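Local coordinates for protein 2-dehydro-3-deoxy-D-arabinonate dehydratase (Sulfolobus solfataricus, PDB 2Q1D) that catalyses the magnesium-dependent dehydration of 2-dehydro-3-deoxy-D-arabinonate to 2,5-dioxopentanoate in a pentose oxidation pathway leading to 2-oxoglutarate, at residues A110-I115 with I237-R242; E145-L150 with I251-T256. All coordinates share one frame; numbering follows the deposited sequence.

Interaction 2 is the buried core of the pair: strand 144-150, whose Glu145 near its start binds the magnesium ion, runs antiparallel to strand 250-253 near the centre of the chain. Interaction 1 lies farther out, where residues 110-115, leading into strand 114-119, meet the end of helix 233-241 beside a second subunit. Helix 233-241 precedes strand 250-253 in the chain, and the contacts touch where Ile237 and Leu240 pack on Leu150. Their chemistry differs accordingly. Interaction 1 joins its segments by aromatic and aliphatic contact and sends its two arginines to an aspartate of that subunit, whereas interaction 2 relies, besides apolar packing, on backbone hydrogen bonds, a carboxylate and a metal. Both border the bound 2,5-dioxopentanoate.

Interaction 1: residues A110-I115 with I237-R242; sequences AVRPEI and IQYLIR. With DO4 (2,5-dioxopentanoic acid), chain C.
Two arginines converge, Arg112 NH1 lying 4.2 Å from Arg242 NH1 with the guanidinium planes 86° apart. An acid from another chain probably explains the approach: both nitrogens form salt bridges with Asp136 of the second subunit. Each arginine bends at its third torsion (chi3 -63° in Arg112, -64° in Arg242) to bring its head group there. Tyr239 stands between the segments. Pro113 CD sits over one face of its ring, 3.6 Å from the centroid, in a CH-pi contact, and Arg112 CA also lies over that face. Arg112 NH2, hydrogen-bonded to Gln180 of the second subunit, comes within 3.4 Å of Tyr239 CD2, its flat group almost perpendicular to the ring, while Tyr239 CE2 lies over a face of the Arg242 guanidinium. Nearer the sheet the contact turns aliphatic: Ile115 CG2 meets Leu240 CD1 at 4.2 Å, the side chains crossing at about a right angle, and Trp77 touches both. No hydrogen bond joins the two segments. Glu114 points to the other side, both carboxylate oxygens, OE1 and OE2, 3.3 Å from C5 of the bound 2,5-dioxopentanoate, so a helix end backs a strand bordering the ligand pocket of an FAH-family enzyme, at a subunit interface.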
# COMPACT_ATOMS: atom_id res chain seq x y z
N ALA A 110 28.87 38.02 8.89
CA ALA A 110 28.63 37.19 10.09
C ALA A 110 29.07 35.73 9.97
O ALA A 110 29.19 35.20 8.86
CB ALA A 110 27.15 37.27 10.49
N VAL A 111 29.32 35.07 11.10
CA VAL A 111 29.67 33.64 11.09
C VAL A 111 28.51 32.80 10.55
O VAL A 111 28.74 31.82 9.85
CB VAL A 111 30.12 33.06 12.48
CG1 VAL A 111 31.52 33.56 12.86
CG2 VAL A 111 29.07 33.32 13.60
N ARG A 112 27.29 33.20 10.88
CA ARG A 112 26.07 32.47 10.50
C ARG A 112 25.55 32.89 9.11
O ARG A 112 25.20 34.05 8.91
CB ARG A 112 24.98 32.70 11.56
CG ARG A 112 23.70 31.95 11.33
CD ARG A 112 22.65 32.25 12.41
NE ARG A 112 23.09 31.83 13.74
CZ ARG A 112 23.21 30.57 14.15
NH1 ARG A 112 23.62 30.32 15.38
NH2 ARG A 112 22.93 29.56 13.34
N PRO A 113 25.51 31.94 8.15
CA PRO A 113 24.94 32.21 6.82
C PRO A 113 23.41 32.27 6.87
O PRO A 113 22.81 31.80 7.83
CB PRO A 113 25.37 31.00 6.00
CG PRO A 113 25.50 29.91 7.00
CD PRO A 113 26.01 30.56 8.26
N GLU A 114 22.80 32.87 5.85
CA GLU A 114 21.35 32.83 5.70
C GLU A 114 20.91 31.47 5.15
O GLU A 114 21.53 30.93 4.22
CB GLU A 114 20.84 33.93 4.77
CG GLU A 114 19.29 34.01 4.69
CD GLU A 114 18.77 34.96 3.62
OE1 GLU A 114 19.59 35.55 2.88
OE2 GLU A 114 17.53 35.11 3.52
N ILE A 115 19.85 30.93 5.76
CA ILE A 115 19.23 29.69 5.32
C ILE A 115 17.72 29.89 5.41
O ILE A 115 17.21 30.37 6.44
CB ILE A 115 19.65 28.49 6.21
CG1 ILE A 115 21.15 28.21 6.09
CG2 ILE A 115 18.85 27.24 5.87
CD1 ILE A 115 21.54 27.40 4.88
N ILE A 237 25.52 23.57 4.34
CA ILE A 237 24.96 22.28 4.74
C ILE A 237 24.98 22.11 6.26
O ILE A 237 23.98 21.66 6.84
CB ILE A 237 25.71 21.09 4.08
CG1 ILE A 237 25.54 21.15 2.56
CG2 ILE A 237 25.20 19.77 4.65
CD1 ILE A 237 26.15 20.00 1.82
N GLN A 238 26.09 22.48 6.89
CA GLN A 238 26.28 22.39 8.35
C GLN A 238 25.22 23.18 9.13
O GLN A 238 24.64 22.67 10.09
CB GLN A 238 27.69 22.87 8.70
CG GLN A 238 28.16 22.63 10.15
CD GLN A 238 29.17 23.69 10.61
OE1 GLN A 238 28.89 24.45 11.54
NE2 GLN A 238 30.32 23.76 9.95
N TYR A 239 24.97 24.42 8.72
CA TYR A 239 23.92 25.24 9.35
C TYR A 239 22.50 24.79 9.01
O TYR A 239 21.58 24.96 9.82
CB TYR A 239 24.12 26.72 9.02
CG TYR A 239 25.18 27.36 9.88
CD1 TYR A 239 26.52 27.40 9.48
CD2 TYR A 239 24.84 27.90 11.14
CE1 TYR A 239 27.50 27.98 10.28
CE2 TYR A 239 25.81 28.48 11.96
CZ TYR A 239 27.13 28.51 11.52
OH TYR A 239 28.08 29.09 12.34
N LEU A 240 22.33 24.21 7.82
CA LEU A 240 21.04 23.65 7.44
C LEU A 240 20.65 22.53 8.39
O LEU A 240 19.55 22.56 8.95
CB LEU A 240 21.05 23.13 6.00
CG LEU A 240 19.83 22.29 5.60
CD1 LEU A 240 18.54 23.11 5.55
CD2 LEU A 240 20.08 21.57 4.29
N ILE A 241 21.56 21.57 8.58
CA ILE A 241 21.23 20.34 9.33
C ILE A 241 21.34 20.46 10.84
O ILE A 241 20.89 19.57 11.55
CB ILE A 241 22.01 19.10 8.83
CG1 ILE A 241 23.46 19.10 9.34
CG2 ILE A 241 21.92 19.01 7.30
CD1 ILE A 241 24.29 17.87 8.91
N ARG A 242 21.93 21.55 11.33
CA ARG A 242 22.12 21.74 12.77
C ARG A 242 20.79 21.73 13.53
O ARG A 242 19.95 22.62 13.32
CB ARG A 242 22.87 23.04 13.06
CG ARG A 242 22.88 23.41 14.53
CD ARG A 242 23.58 24.71 14.77
NE ARG A 242 24.99 24.61 14.39
CZ ARG A 242 25.91 25.53 14.68
NH1 ARG A 242 25.58 26.62 15.37
NH2 ARG A 242 27.17 25.36 14.28
O3 DO4 C . 16.84 37.66 0.23
C5 DO4 C . 17.41 36.65 0.60
C4 DO4 C . 17.58 35.50 -0.36
C3 DO4 C . 18.94 35.59 -1.03
C2 DO4 C . 19.01 34.54 -2.12
O5 DO4 C . 18.04 33.83 -2.35
C1 DO4 C . 20.21 34.36 -2.93
O1 DO4 C . 21.23 35.07 -2.71
O2 DO4 C . 20.19 33.48 -3.82

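Interaction 2: residues E145-L150 with I251-T256; sequences ELAVVL and ILTTGT. With MG (magnesium ion), chain B; DO4 (2,5-dioxopentanoic acid), chain C.
Val148 and Leu252 form the hydrogen-bonded pair of an antiparallel ladder, Val148 N to Leu252 O at 2.8 Å and Leu252 N to Val148 O at 2.9 Å. Here the packing is close: Val148 CG2 lies beside Leu252 CB, the two side chains pointing the same way, and Leu150 CD2 reaches that CB too. On the opposite face of the sheet from Val148 and Leu252, Ile251 presents CG2 to Ala147 CB and CG1 to Val149 CG2. The other end is also buried but wetter and polar. Leu146 O accepts Thr254 N at 2.9 Å, nearly along the C=O axis, and Thr254 OG1 at 2.7 Å; a water joins Leu146 N, Thr254 OG1 and Gly255 O. Glu145 divides its oxygens. OE1 binds the magnesium ion at 2.1 Å, alongside Glu143 and Asp164, while OE2 accepts Thr253 OG1 at 2.5 Å and Gly255 N at 2.8 Å from opposite faces of the carboxylate. Thr253 OG1 reaches it by lying anti to the backbone N (chi1 179°). A valine in place of Thr253 would probably leave OE2 gripped by Gly255 N from one face alone, and the carboxylate less firmly fixed in its rotation. Thr256 N donates to O2 of the bound 2,5-dioxopentanoate at 2.8 Å. The metal chelates this reaction product through O2 and the 2-oxo oxygen O5, which is consistent with its holding, and probably polarising, the same 2-oxo acid end of the substrate.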
# COMPACT_ATOMS: atom_id res chain seq x y z
N GLU A 145 20.90 29.13 -9.77
CA GLU A 145 21.76 28.68 -8.68
C GLU A 145 22.19 27.25 -8.85
O GLU A 145 21.45 26.45 -9.41
CB GLU A 145 21.01 28.82 -7.36
CG GLU A 145 20.34 30.17 -7.19
CD GLU A 145 19.76 30.38 -5.81
OE1 GLU A 145 19.10 31.43 -5.61
OE2 GLU A 145 19.97 29.51 -4.92
N LEU A 146 23.39 26.94 -8.37
CA LEU A 146 23.83 25.55 -8.19
C LEU A 146 23.09 24.95 -7.00
O LEU A 146 22.99 25.58 -5.93
CB LEU A 146 25.34 25.47 -7.94
CG LEU A 146 25.95 24.08 -7.77
CD1 LEU A 146 25.83 23.28 -9.05
CD2 LEU A 146 27.40 24.16 -7.34
N ALA A 147 22.56 23.75 -7.18
CA ALA A 147 21.83 23.10 -6.10
C ALA A 147 22.42 21.72 -5.81
O ALA A 147 22.94 21.05 -6.71
CB ALA A 147 20.38 23.00 -6.45
N VAL A 148 22.34 21.30 -4.55
CA VAL A 148 22.85 19.98 -4.17
C VAL A 148 21.74 19.09 -3.61
O VAL A 148 20.86 19.55 -2.85
CB VAL A 148 24.04 20.05 -3.17
CG1 VAL A 148 25.29 20.62 -3.85
CG2 VAL A 148 23.65 20.85 -1.91
N VAL A 149 21.79 17.81 -4.00
CA VAL A 149 20.90 16.81 -3.43
C VAL A 149 21.62 16.15 -2.25
O VAL A 149 22.77 15.71 -2.36
CB VAL A 149 20.45 15.76 -4.48
CG1 VAL A 149 19.44 14.81 -3.87
CG2 VAL A 149 19.84 16.45 -5.69
N LEU A 150 20.91 16.09 -1.12
CA LEU A 150 21.47 15.66 0.15
C LEU A 150 20.83 14.37 0.69
O LEU A 150 19.63 14.12 0.46
CB LEU A 150 21.27 16.78 1.17
CG LEU A 150 22.38 17.81 1.41
CD1 LEU A 150 23.42 17.85 0.29
CD2 LEU A 150 21.81 19.20 1.66
N ILE A 251 16.82 19.02 -1.37
CA ILE A 251 17.62 19.92 -2.18
C ILE A 251 17.97 21.21 -1.41
O ILE A 251 17.09 21.89 -0.86
CB ILE A 251 16.97 20.22 -3.55
CG1 ILE A 251 16.87 18.93 -4.38
CG2 ILE A 251 17.80 21.27 -4.33
CD1 ILE A 251 16.00 19.03 -5.64
N LEU A 252 19.27 21.49 -1.36
CA LEU A 252 19.78 22.79 -0.92
C LEU A 252 20.24 23.61 -2.12
O LEU A 252 21.14 23.19 -2.86
CB LEU A 252 20.95 22.64 0.05
CG LEU A 252 21.55 23.97 0.52
CD1 LEU A 252 20.55 24.74 1.37
CD2 LEU A 252 22.82 23.76 1.31
N THR A 253 19.64 24.78 -2.30
CA THR A 253 20.06 25.67 -3.38
C THR A 253 20.99 26.74 -2.83
O THR A 253 20.64 27.50 -1.91
CB THR A 253 18.85 26.23 -4.22
OG1 THR A 253 19.34 27.11 -5.24
CG2 THR A 253 17.87 26.99 -3.37
N THR A 254 22.19 26.80 -3.39
CA THR A 254 23.30 27.51 -2.76
C THR A 254 23.38 29.04 -2.94
O THR A 254 24.42 29.62 -2.63
CB THR A 254 24.64 26.89 -3.18
OG1 THR A 254 24.81 27.04 -4.59
CG2 THR A 254 24.68 25.42 -2.82
N GLY A 255 22.31 29.69 -3.41
CA GLY A 255 22.32 31.15 -3.62
C GLY A 255 22.78 31.60 -5.01
O GLY A 255 23.58 30.92 -5.67
N THR A 256 22.27 32.75 -5.47
CA THR A 256 22.54 33.23 -6.83
C THR A 256 23.53 34.38 -6.87
O THR A 256 23.64 35.14 -5.90
CB THR A 256 21.25 33.71 -7.53
OG1 THR A 256 21.50 33.84 -8.93
CG2 THR A 256 20.80 35.06 -7.00
MG MG B . 18.20 32.48 -3.96
O3 DO4 C . 16.84 37.66 0.23
C5 DO4 C . 17.41 36.65 0.60
C4 DO4 C . 17.58 35.50 -0.36
C3 DO4 C . 18.94 35.59 -1.03
C2 DO4 C . 19.01 34.54 -2.12
O5 DO4 C . 18.04 33.83 -2.35
C1 DO4 C . 20.21 34.36 -2.93
O1 DO4 C . 21.23 35.07 -2.71
O2 DO4 C . 20.19 33.48 -3.82
O HOH W 1 24.61 28.87 -6.65
O HOH W 2 18.77 30.77 -3.02